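Local coordinates for SusD superfamily protein (Bacteroides fragilis NCTC 9343, PDB 3NQP) that probably binds glycans at the bacterial outer membrane, as SusD relatives do when they deliver sugars for uptake, at residues T214-T219 with L389-N394; N294-Q297 with E301-G304; T433-I438 with R458-K463. One frame throughout, in Å; residues are numbered along the deposited sequence. Where two conformers were deposited one is given.

Interaction 1: residues T214-T219 with L389-N394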
ATOM      1  N   THR A 214       4.880   2.411 -15.501  1.00 10.11           N
ATOM      2  CA  THR A 214       5.662   2.131 -16.723  1.00 12.44           C
ATOM      3  C   THR A 214       5.945   3.407 -17.519  1.00 12.09           C
ATOM      4  O   THR A 214       6.909   3.440 -18.285  1.00 13.81           O
ATOM      5  CB  THR A 214       5.035   1.025 -17.594  1.00 11.10           C
ATOM      6  OG1 THR A 214       3.708   1.397 -17.949  1.00 13.38           O
ATOM      7  CG2 THR A 214       4.976  -0.310 -16.790  1.00 12.65           C
ATOM      8  N   SER A 215       5.132   4.453 -17.321  0.60 12.50           N
ATOM      9  CA  SER A 215       5.427   5.754 -17.909  0.60 12.22           C
ATOM     10  C   SER A 215       6.780   6.336 -17.443  0.60 13.64           C
ATOM     11  O   SER A 215       7.468   6.999 -18.220  0.60 13.65           O
ATOM     12  CB  SER A 215       4.338   6.775 -17.572  0.60 13.50           C
ATOM     13  OG  SER A 215       3.077   6.448 -18.138  0.60 12.25           O
ATOM     14  N   LYS A 216       7.144   6.063 -16.190  1.00 12.67           N
ATOM     15  CA  LYS A 216       8.229   6.726 -15.518  1.00 10.88           C
ATOM     16  C   LYS A 216       9.454   5.891 -15.134  1.00 11.89           C
ATOM     17  O   LYS A 216      10.548   6.440 -14.971  1.00 12.17           O
ATOM     18  CB  LYS A 216       7.674   7.416 -14.250  1.00 10.96           C
ATOM     19  CG  LYS A 216       6.801   8.595 -14.613  1.00 16.46           C
ATOM     20  CD  LYS A 216       6.205   9.279 -13.333  1.00  5.81           C
ATOM     21  CE  LYS A 216       7.228  10.013 -12.518  1.00  8.98           C
ATOM     22  NZ  LYS A 216       6.484  10.988 -11.601  1.00  6.25           N
ATOM     23  N   VAL A 217       9.273   4.588 -14.990  1.00 12.52           N
ATOM     24  CA  VAL A 217      10.307   3.694 -14.451  1.00 13.11           C
ATOM     25  C   VAL A 217      10.741   2.660 -15.492  1.00 10.92           C
ATOM     26  O   VAL A 217       9.921   1.956 -16.043  1.00 11.85           O
ATOM     27  CB  VAL A 217       9.800   2.938 -13.195  1.00 10.72           C
ATOM     28  CG1 VAL A 217      10.954   2.165 -12.480  1.00  9.97           C
ATOM     29  CG2 VAL A 217       9.182   3.933 -12.225  1.00 10.73           C
ATOM     30  N   THR A 218      12.042   2.610 -15.724  1.00 11.40           N
ATOM     31  CA  THR A 218      12.706   1.532 -16.465  1.00 10.71           C
ATOM     32  C   THR A 218      13.115   0.416 -15.503  1.00 11.16           C
ATOM     33  O   THR A 218      13.786   0.668 -14.481  1.00 12.71           O
ATOM     34  CB  THR A 218      13.944   2.065 -17.216  1.00 13.42           C
ATOM     35  OG1 THR A 218      13.526   2.985 -18.229  1.00 11.68           O
ATOM     36  CG2 THR A 218      14.724   0.928 -17.859  1.00 14.34           C
ATOM     37  N   THR A 219      12.663  -0.803 -15.769  1.00 11.54           N
ATOM     38  CA  THR A 219      13.189  -1.988 -15.071  1.00 13.97           C
ATOM     39  C   THR A 219      13.718  -2.950 -16.113  1.00 16.04           C
ATOM     40  O   THR A 219      12.969  -3.394 -16.972  1.00 13.55           O
ATOM     41  CB  THR A 219      12.103  -2.672 -14.208  1.00 13.83           C
ATOM     42  OG1 THR A 219      11.532  -1.688 -13.349  1.00 14.95           O
ATOM     43  CG2 THR A 219      12.692  -3.822 -13.308  1.00 13.69           C
ATOM     44  N   LEU A 389      -3.353  11.236 -10.039  1.00 11.53           N
ATOM     45  CA  LEU A 389      -3.651  12.189 -11.116  1.00 12.14           C
ATOM     46  C   LEU A 389      -2.836  13.456 -10.962  1.00 12.84           C
ATOM     47  O   LEU A 389      -2.422  14.038 -11.954  1.00  9.68           O
ATOM     48  CB  LEU A 389      -5.146  12.515 -11.140  1.00 13.02           C
ATOM     49  CG  LEU A 389      -6.027  11.449 -11.795  1.00 13.05           C
ATOM     50  CD1 LEU A 389      -7.506  11.644 -11.503  1.00 12.91           C
ATOM     51  CD2 LEU A 389      -5.775  11.393 -13.271  1.00  9.42           C
ATOM     52  N   ALA A 390      -2.556  13.873  -9.720  1.00  8.53           N
ATOM     53  CA  ALA A 390      -1.637  14.993  -9.503  1.00 11.35           C
ATOM     54  C   ALA A 390      -0.233  14.703 -10.088  1.00 13.67           C
ATOM     55  O   ALA A 390       0.409  15.580 -10.705  1.00 13.29           O
ATOM     56  CB  ALA A 390      -1.545  15.351  -8.026  1.00 10.75           C
ATOM     57  N   GLU A 391       0.257  13.486  -9.853  1.00 10.16           N
ATOM     58  CA  GLU A 391       1.556  13.091 -10.368  1.00 10.15           C
ATOM     59  C   GLU A 391       1.558  13.080 -11.908  1.00  8.54           C
ATOM     60  O   GLU A 391       2.503  13.558 -12.516  1.00  8.61           O
ATOM     61  CB  GLU A 391       1.963  11.736  -9.811  1.00  6.81           C
ATOM     62  CG  GLU A 391       3.358  11.305 -10.237  1.00  7.12           C
ATOM     63  CD  GLU A 391       3.815  10.071  -9.513  1.00 12.89           C
ATOM     64  OE1 GLU A 391       3.290   9.850  -8.396  1.00  8.08           O
ATOM     65  OE2 GLU A 391       4.687   9.346 -10.065  1.00 15.20           O
ATOM     66  N   ILE A 392       0.474  12.596 -12.527  1.00 12.03           N
ATOM     67  CA  ILE A 392       0.345  12.634 -13.997  1.00 10.63           C
ATOM     68  C   ILE A 392       0.366  14.103 -14.468  1.00 12.57           C
ATOM     69  O   ILE A 392       1.091  14.449 -15.418  1.00 12.86           O
ATOM     70  CB  ILE A 392      -0.934  11.904 -14.485  1.00 11.63           C
ATOM     71  CG1 ILE A 392      -0.810  10.381 -14.261  1.00 12.52           C
ATOM     72  CG2 ILE A 392      -1.181  12.216 -15.955  1.00 10.85           C
ATOM     73  CD1 ILE A 392      -2.182   9.539 -14.377  1.00  9.01           C
ATOM     74  N   ALA A 393      -0.393  14.963 -13.779  1.00 11.29           N
ATOM     75  CA  ALA A 393      -0.422  16.393 -14.062  1.00 12.30           C
ATOM     76  C   ALA A 393       0.990  16.998 -14.046  1.00 11.52           C
ATOM     77  O   ALA A 393       1.398  17.741 -14.960  1.00  9.82           O
ATOM     78  CB  ALA A 393      -1.367  17.151 -13.026  1.00  8.35           C
ATOM     79  N   ASN A 394       1.748  16.672 -13.016  1.00  9.09           N
ATOM     80  CA  ASN A 394       3.111  17.166 -12.933  1.00 10.74           C
ATOM     81  C   ASN A 394       3.920  16.726 -14.175  1.00 12.45           C
ATOM     82  O   ASN A 394       4.680  17.530 -14.706  1.00 10.82           O
ATOM     83  CB  ASN A 394       3.843  16.734 -11.647  1.00  8.27           C
ATOM     84  CG  ASN A 394       5.038  17.611 -11.351  1.00 12.01           C
ATOM     85  OD1 ASN A 394       5.059  18.765 -11.774  1.00 13.50           O
ATOM     86  ND2 ASN A 394       6.029  17.088 -10.606  1.00  9.66           N
TER
HETATM   87  O   HOH W   1       5.331  13.380 -12.138  1.00 12.21           O
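Lys216 NZ is gripped by two carboxylates and a water. One carboxylate is that of Glu391, whose OE2 lies 2.9 Å from Lys216 NZ in a salt bridge; the other belongs to Glu435, which takes a second salt bridge from the same ammonium. The water completes the set: it accepts from Lys216 NZ at 2.7 Å and donates to the backbone Glu391 O at 2.9 Å, so the lysine also reaches the main chain of the helix that carries its partner.

Glu391 sends its side chain straight out from helix 382-396, with CG anti to the backbone N (chi1 -176°) and the rest extended. Lys216 comes from the end of helix 200-216, and a bend at chi3 (70°) turns its last two atoms toward the acid. The ammonium meets OE2 on the anti side, 31° out of the carboxylate plane. Lys216 CE follows behind, 3.6 Å from Glu391 OE2, but the contact has little apolar packing.

The other oxygen, Glu391 OE1, is held by a salt bridge to Arg458. With a cation at each oxygen, the carboxylate is held against rotation, and this buried acid would be expected to stay ionised. Acids of helices 382-396 and 431-445 share Lys216, so one ammonium joins three helices, consistent with the helical, TPR-clan architecture of the SusD family.

Interaction 2: residues N294-Q297 with E301-G304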
ATOM      1  N   ASN A 294       3.931   3.657  31.336  1.00 14.00           N
ATOM      2  CA  ASN A 294       4.401   4.469  32.466  1.00 15.31           C
ATOM      3  C   ASN A 294       4.871   5.844  32.032  1.00 14.52           C
ATOM      4  O   ASN A 294       5.327   6.595  32.841  1.00 15.97           O
ATOM      5  CB  ASN A 294       5.516   3.745  33.229  1.00 16.93           C
ATOM      6  CG  ASN A 294       5.048   2.417  33.800  1.00 21.95           C
ATOM      7  OD1 ASN A 294       3.962   2.321  34.361  1.00 23.06           O
ATOM      8  ND2 ASN A 294       5.846   1.394  33.619  1.00 21.05           N
ATOM      9  N   ARG A 295       4.759   6.181  30.754  1.00 14.22           N
ATOM     10  CA  ARG A 295       5.128   7.509  30.314  1.00 11.66           C
ATOM     11  C   ARG A 295       3.818   8.331  30.309  1.00 13.80           C
ATOM     12  O   ARG A 295       2.838   7.958  31.002  1.00 13.87           O
ATOM     13  CB  ARG A 295       5.820   7.460  28.950  1.00 14.80           C
ATOM     14  CG  ARG A 295       7.117   6.680  28.981  1.00 15.56           C
ATOM     15  CD  ARG A 295       8.122   6.971  27.862  1.00 15.07           C
ATOM     16  NE  ARG A 295       9.317   6.182  28.168  1.00 16.86           N
ATOM     17  CZ  ARG A 295       9.514   4.918  27.781  1.00 17.14           C
ATOM     18  NH1 ARG A 295       8.649   4.296  26.983  1.00 12.32           N
ATOM     19  NH2 ARG A 295      10.594   4.263  28.176  1.00 15.98           N
ATOM     20  N   TYR A 296       3.796   9.435  29.565  1.00 11.84           N
ATOM     21  CA  TYR A 296       2.727  10.409  29.665  1.00 14.65           C
ATOM     22  C   TYR A 296       2.103  10.729  28.313  1.00 14.99           C
ATOM     23  O   TYR A 296       2.719  10.602  27.285  1.00 15.64           O
ATOM     24  CB  TYR A 296       3.228  11.698  30.331  1.00 18.43           C
ATOM     25  CG  TYR A 296       3.781  11.437  31.692  1.00 19.47           C
ATOM     26  CD1 TYR A 296       2.960  11.468  32.800  1.00 19.81           C
ATOM     27  CD2 TYR A 296       5.116  11.053  31.864  1.00 25.58           C
ATOM     28  CE1 TYR A 296       3.449  11.164  34.060  1.00 23.17           C
ATOM     29  CE2 TYR A 296       5.616  10.746  33.121  1.00 24.67           C
ATOM     30  CZ  TYR A 296       4.769  10.793  34.214  1.00 26.82           C
ATOM     31  OH  TYR A 296       5.245  10.530  35.488  1.00 28.12           O
ATOM     32  N   GLN A 297       0.845  11.139  28.368  1.00 14.72           N
ATOM     33  CA  GLN A 297       0.134  11.709  27.251  1.00 14.02           C
ATOM     34  C   GLN A 297       0.404  13.201  27.174  1.00 13.42           C
ATOM     35  O   GLN A 297       0.908  13.808  28.125  1.00 15.20           O
ATOM     36  CB  GLN A 297      -1.362  11.471  27.441  1.00 13.42           C
ATOM     37  CG  GLN A 297      -1.670  10.026  27.823  1.00 18.45           C
ATOM     38  CD  GLN A 297      -3.146   9.725  27.856  1.00 14.59           C
ATOM     39  OE1 GLN A 297      -3.855  10.010  26.902  1.00 12.63           O
ATOM     40  NE2 GLN A 297      -3.598   9.085  28.918  1.00 13.19           N
ATOM     41  N   GLU A 301      -1.183  13.487  31.647  1.00 15.90           N
ATOM     42  CA  GLU A 301      -1.741  12.324  32.311  1.00 15.29           C
ATOM     43  C   GLU A 301      -0.887  11.112  32.025  1.00 13.92           C
ATOM     44  O   GLU A 301      -0.322  11.020  30.960  1.00 14.68           O
ATOM     45  CB  GLU A 301      -3.159  12.107  31.761  1.00 18.41           C
ATOM     46  CG  GLU A 301      -3.912  11.016  32.342  1.00 21.69           C
ATOM     47  CD  GLU A 301      -5.317  10.900  31.787  1.00 18.24           C
ATOM     48  OE1 GLU A 301      -5.782  11.773  31.018  1.00 16.43           O
ATOM     49  OE2 GLU A 301      -5.952   9.899  32.133  1.00 18.89           O
ATOM     50  N   VAL A 302      -0.809  10.183  32.966  1.00 14.61           N
ATOM     51  CA  VAL A 302      -0.049   8.932  32.757  1.00 16.20           C
ATOM     52  C   VAL A 302      -0.665   8.179  31.567  1.00 15.02           C
ATOM     53  O   VAL A 302      -1.871   8.155  31.398  1.00 13.76           O
ATOM     54  CB  VAL A 302      -0.006   8.048  34.016  1.00 15.90           C
ATOM     55  CG1 VAL A 302       0.748   6.760  33.763  1.00 22.10           C
ATOM     56  CG2 VAL A 302       0.694   8.769  35.167  1.00 25.10           C
ATOM     57  N   PHE A 303       0.186   7.620  30.711  1.00 12.48           N
ATOM     58  CA  PHE A 303      -0.298   7.023  29.458  1.00 12.62           C
ATOM     59  C   PHE A 303      -1.208   5.798  29.699  1.00 12.30           C
ATOM     60  O   PHE A 303      -2.300   5.709  29.149  1.00 15.54           O
ATOM     61  CB  PHE A 303       0.929   6.658  28.597  1.00 13.90           C
ATOM     62  CG  PHE A 303       0.595   6.279  27.176  1.00  6.87           C
ATOM     63  CD1 PHE A 303       0.136   5.032  26.882  1.00 11.44           C
ATOM     64  CD2 PHE A 303       0.699   7.208  26.163  1.00 14.86           C
ATOM     65  CE1 PHE A 303      -0.162   4.669  25.558  1.00 12.48           C
ATOM     66  CE2 PHE A 303       0.373   6.870  24.866  1.00 16.94           C
ATOM     67  CZ  PHE A 303      -0.033   5.581  24.567  1.00 16.08           C
ATOM     68  N   GLY A 304      -0.756   4.842  30.510  1.00 13.46           N
ATOM     69  CA  GLY A 304      -1.580   3.686  30.835  1.00 14.95           C
ATOM     70  C   GLY A 304      -2.002   2.967  29.550  1.00 14.71           C
ATOM     71  O   GLY A 304      -1.189   2.754  28.649  1.00 14.20           O
TER
HETATM   72  O   HOH W   2      -6.390   8.213  29.392  1.00 25.42           O
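Gln297 and Phe303 are set by their first torsions. In Gln297, CG stands anti to the carbonyl carbon (chi1 -48°) and the chain then runs extended, which carries the amide across to the opposing backbone. In Phe303, CG lies anti to the backbone N (chi1 -169°), and this places the ring beside the glutamine stem, with Phe303 CD2 4.0 Å from Gln297 CG.

The two backbones run antiparallel and form a single beta bridge, a non-hydrogen-bonded pair of Tyr296 and Val302 with their CA atoms 4.4 Å apart. A main-chain hydrogen bond lies on either side of it: Phe303 N gives to Arg295 O at 2.7 Å, and Gln297 N gives to Glu301 O at 2.8 Å. Gln297 adds a third bond from its side chain, NE2 to Val302 O at 3.2 Å. That bond is straight at the hydrogen (171°) and leaves in the plane of the amide, yet it arrives above the carbonyl plane of Val302. A water accepts from the same NE2 and gives a weak bond to Glu301 OE2, linking the two side chains.

The bridged pair also touch through their side chains: Tyr296 CE1 lies 3.8 Å from Val302 CG2, and the two groups approach at a slant.

The whole arrangement is a short hairpin-like turn in the long loop between strand 265-269 and helix 321-325. Phe303 meets Tyr285 of that loop edge-to-face, and Arg295 NH1 is hydrogen-bonded to Ser291 OG. The turn lies against the two-stranded sheet of 338-344 and 351-358: Tyr296 shares a backbone hydrogen bond with Tyr342, Phe303 packs on Ile339 and Ser341, and Arg295 makes a cation-pi contact with Tyr354.

Interaction 3: residues T433-I438 with R458-K463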
ATOM      1  N   THR A 433       9.284  21.028  -6.925  1.00 10.54           N
ATOM      2  CA  THR A 433       8.464  21.458  -5.763  1.00  9.18           C
ATOM      3  C   THR A 433       7.147  20.674  -5.807  1.00  9.09           C
ATOM      4  O   THR A 433       6.672  20.200  -4.785  1.00  8.56           O
ATOM      5  CB  THR A 433       8.218  22.955  -5.809  1.00 10.54           C
ATOM      6  OG1 THR A 433       9.477  23.606  -5.854  1.00  9.98           O
ATOM      7  CG2 THR A 433       7.395  23.492  -4.551  1.00  9.75           C
ATOM      8  N   ASN A 434       6.555  20.555  -7.001  1.00 10.43           N
ATOM      9  CA  ASN A 434       5.340  19.803  -7.211  1.00  8.51           C
ATOM     10  C   ASN A 434       5.502  18.321  -6.867  1.00 10.30           C
ATOM     11  O   ASN A 434       4.671  17.759  -6.155  1.00  9.25           O
ATOM     12  CB  ASN A 434       4.870  19.881  -8.660  1.00 13.17           C
ATOM     13  CG  ASN A 434       4.228  21.228  -9.026  1.00 11.33           C
ATOM     14  OD1 ASN A 434       3.600  21.912  -8.195  1.00 13.19           O
ATOM     15  ND2 ASN A 434       4.391  21.604 -10.283  1.00 14.68           N
ATOM     16  N   GLU A 435       6.527  17.661  -7.409  1.00  9.61           N
ATOM     17  CA  GLU A 435       6.740  16.216  -7.121  1.00  8.55           C
ATOM     18  C   GLU A 435       6.886  15.981  -5.619  1.00  8.15           C
ATOM     19  O   GLU A 435       6.277  15.069  -5.054  1.00 10.39           O
ATOM     20  CB  GLU A 435       7.977  15.694  -7.857  1.00  7.53           C
ATOM     21  CG  GLU A 435       8.012  14.216  -7.989  1.00 12.56           C
ATOM     22  CD  GLU A 435       7.275  13.707  -9.224  1.00 11.00           C
ATOM     23  OE1 GLU A 435       6.343  14.382  -9.722  1.00  9.59           O
ATOM     24  OE2 GLU A 435       7.632  12.620  -9.709  1.00 11.77           O
ATOM     25  N   LEU A 436       7.683  16.809  -4.943  1.00 10.98           N
ATOM     26  CA  LEU A 436       7.866  16.665  -3.497  1.00  9.12           C
ATOM     27  C   LEU A 436       6.601  16.960  -2.699  1.00 13.03           C
ATOM     28  O   LEU A 436       6.346  16.318  -1.683  1.00 12.32           O
ATOM     29  CB  LEU A 436       9.051  17.475  -2.997  1.00  9.25           C
ATOM     30  CG  LEU A 436      10.435  17.110  -3.575  1.00  9.72           C
ATOM     31  CD1 LEU A 436      11.500  18.147  -3.191  1.00  8.40           C
ATOM     32  CD2 LEU A 436      10.896  15.634  -3.192  1.00  9.28           C
ATOM     33  N   ALA A 437       5.833  17.936  -3.144  1.00 13.13           N
ATOM     34  CA  ALA A 437       4.548  18.256  -2.531  1.00 11.12           C
ATOM     35  C   ALA A 437       3.583  17.058  -2.625  1.00 11.80           C
ATOM     36  O   ALA A 437       2.828  16.797  -1.679  1.00 13.67           O
ATOM     37  CB  ALA A 437       3.937  19.540  -3.163  1.00 10.94           C
ATOM     38  N   ILE A 438       3.629  16.323  -3.730  1.00 11.92           N
ATOM     39  CA  ILE A 438       2.731  15.179  -3.962  1.00 11.89           C
ATOM     40  C   ILE A 438       3.222  14.044  -3.061  1.00 12.73           C
ATOM     41  O   ILE A 438       2.434  13.447  -2.328  1.00  9.82           O
ATOM     42  CB  ILE A 438       2.678  14.738  -5.443  1.00 12.36           C
ATOM     43  CG1 ILE A 438       1.973  15.788  -6.331  1.00  9.50           C
ATOM     44  CG2 ILE A 438       1.960  13.350  -5.598  1.00  7.21           C
ATOM     45  CD1 ILE A 438       2.304  15.568  -7.889  1.00  6.39           C
ATOM     46  N   ARG A 458       9.363   5.505  -7.889  1.00  9.43           N
ATOM     47  CA  ARG A 458       8.653   5.961  -9.068  1.00  8.24           C
ATOM     48  C   ARG A 458       8.796   7.435  -9.321  1.00 10.02           C
ATOM     49  O   ARG A 458       9.031   7.847 -10.450  1.00 10.33           O
ATOM     50  CB  ARG A 458       7.174   5.608  -8.946  1.00  7.99           C
ATOM     51  CG  ARG A 458       6.318   5.774 -10.223  1.00 12.51           C
ATOM     52  CD  ARG A 458       4.814   5.688  -9.911  1.00 10.27           C
ATOM     53  NE  ARG A 458       4.424   6.720  -8.982  1.00  6.83           N
ATOM     54  CZ  ARG A 458       4.178   6.557  -7.670  1.00 12.00           C
ATOM     55  NH1 ARG A 458       4.214   5.355  -7.063  1.00 12.26           N
ATOM     56  NH2 ARG A 458       3.921   7.622  -6.944  1.00 12.81           N
HETATM   57  N   MSE A 459       8.680   8.232  -8.259  1.00  9.47           N
HETATM   58  CA  MSE A 459       8.760   9.675  -8.408  1.00  8.65           C
HETATM   59  C   MSE A 459      10.216  10.078  -8.637  1.00  8.40           C
HETATM   60  O   MSE A 459      11.161   9.395  -8.227  1.00  9.24           O
HETATM   61  CB  MSE A 459       8.141  10.394  -7.191  1.00  7.22           C
HETATM   62  CG  MSE A 459       6.694   9.977  -6.974  1.00  9.61           C
HETATM   63 SE   MSE A 459       5.812  10.927  -5.583  0.75  7.40          SE
HETATM   64  CE  MSE A 459       5.217  12.439  -6.603  1.00 14.35           C
ATOM     65  N   THR A 460      10.371  11.178  -9.359  1.00  9.24           N
ATOM     66  CA  THR A 460      11.667  11.651  -9.818  1.00 11.37           C
ATOM     67  C   THR A 460      11.896  13.111  -9.412  1.00 12.17           C
ATOM     68  O   THR A 460      10.940  13.888  -9.239  1.00 11.90           O
ATOM     69  CB  THR A 460      11.789  11.536 -11.350  1.00 12.96           C
ATOM     70  OG1 THR A 460      10.764  12.311 -11.993  1.00 10.65           O
ATOM     71  CG2 THR A 460      11.686  10.054 -11.840  1.00  8.71           C
ATOM     72  N   LEU A 461      13.156  13.517  -9.303  1.00 10.34           N
ATOM     73  CA  LEU A 461      13.442  14.827  -8.758  1.00 11.14           C
ATOM     74  C   LEU A 461      13.079  15.898  -9.802  1.00 12.86           C
ATOM     75  O   LEU A 461      12.655  16.996  -9.454  1.00 10.43           O
ATOM     76  CB  LEU A 461      14.912  14.905  -8.355  1.00 13.02           C
ATOM     77  CG  LEU A 461      15.343  16.121  -7.543  1.00 14.19           C
ATOM     78  CD1 LEU A 461      14.726  15.992  -6.099  1.00 12.84           C
ATOM     79  CD2 LEU A 461      16.897  16.225  -7.578  1.00 11.46           C
ATOM     80  N   THR A 462      13.309  15.559 -11.079  1.00 11.47           N
ATOM     81  CA  THR A 462      12.981  16.386 -12.214  1.00 10.59           C
ATOM     82  C   THR A 462      12.334  15.504 -13.288  1.00 13.89           C
ATOM     83  O   THR A 462      12.401  14.274 -13.200  1.00 12.82           O
ATOM     84  CB  THR A 462      14.223  17.062 -12.818  1.00 14.32           C
ATOM     85  OG1 THR A 462      15.201  16.085 -13.134  1.00 12.99           O
ATOM     86  CG2 THR A 462      14.825  18.067 -11.848  1.00 10.85           C
ATOM     87  N   LYS A 463      11.676  16.140 -14.270  1.00 10.28           N
ATOM     88  CA  LYS A 463      11.002  15.406 -15.318  1.00 10.25           C
ATOM     89  C   LYS A 463      12.052  14.603 -16.018  1.00  9.91           C
ATOM     90  O   LYS A 463      13.020  15.143 -16.465  1.00 11.90           O
ATOM     91  CB  LYS A 463      10.332  16.337 -16.324  1.00  8.39           C
ATOM     92  CG  LYS A 463       9.476  15.577 -17.366  1.00 13.00           C
ATOM     93  CD  LYS A 463       8.658  16.559 -18.181  1.00 11.48           C
ATOM     94  CE  LYS A 463       7.926  15.856 -19.310  1.00 11.77           C
ATOM     95  NZ  LYS A 463       8.819  15.554 -20.438  1.00 10.16           N
TER
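The chain leaves helix 452-458 and runs extended through Met459 and Thr460 beside helix 431-445, then turns at Leu461; it comes closest at Glu435, whose CA is 7.0 Å from the CA of Met459. Across that gap Glu435 reaches with its carboxylate. Its OE2 accepts the backbone N-H of Thr460 at 3.1 Å, on the anti side and 17° out of the carboxylate plane, through a nearly straight bond (167° at the hydrogen). A bend at chi2 (87°) folds the glutamate to meet this main chain.

Behind the polar bond lies Met459, a selenomethionine in this crystal. Its CB rests 3.4 Å from Glu435 OE2, and its chain, bent at chi3, brings the methyl CE back over the helix. There Met459 CE lies 3.5 Å from Ile438 CG2 and 3.2 Å from Glu435 O, a close fit. Glu435 is thus flanked by an apolar side chain and meets a peptide N-H at its end. Beyond it, Thr460 OG1 donates to Thr462 O at 2.8 Å, approaching from above the carbonyl plane and tying the chain to itself just after the contact.

Glu435 OE2 is shared with Lys216, and Glu435 OE1 accepts from Asn394 ND2, so neither oxygen is left without a partner in this buried place.

Such close helix-to-loop packing fits the mainly helical SusD fold. Helix 382-396 lies alongside: Ile438 packs on its Ala390 and Met459 on its Glu391. Ile438 also meets Ile406 of helix 399-414. The exit from helix 452-458 is thus packed between helices 431-445 and 382-396, with Leu468 of the following loop bonded to the backbone of Met459.

Interactions 1 and 3 are neighbours, their centres 10 Å apart, and form one charged network: salt bridges couple them in both directions, each contact supplying an acid to a cation of the other. Packing between their segments also draws helix 382-396 to helix 431-445. Interaction 1 is almost purely ionic and partly buried; interaction 3 is fully buried and mixes a carboxylate-to-backbone bond with apolar packing. Interaction 2 stands apart, about 33 Å from interaction 1 and 28 Å from interaction 3 between nearest atoms. It is a surface contact of two nearby pieces of one loop, held mainly by main-chain hydrogen bonds rather than charge.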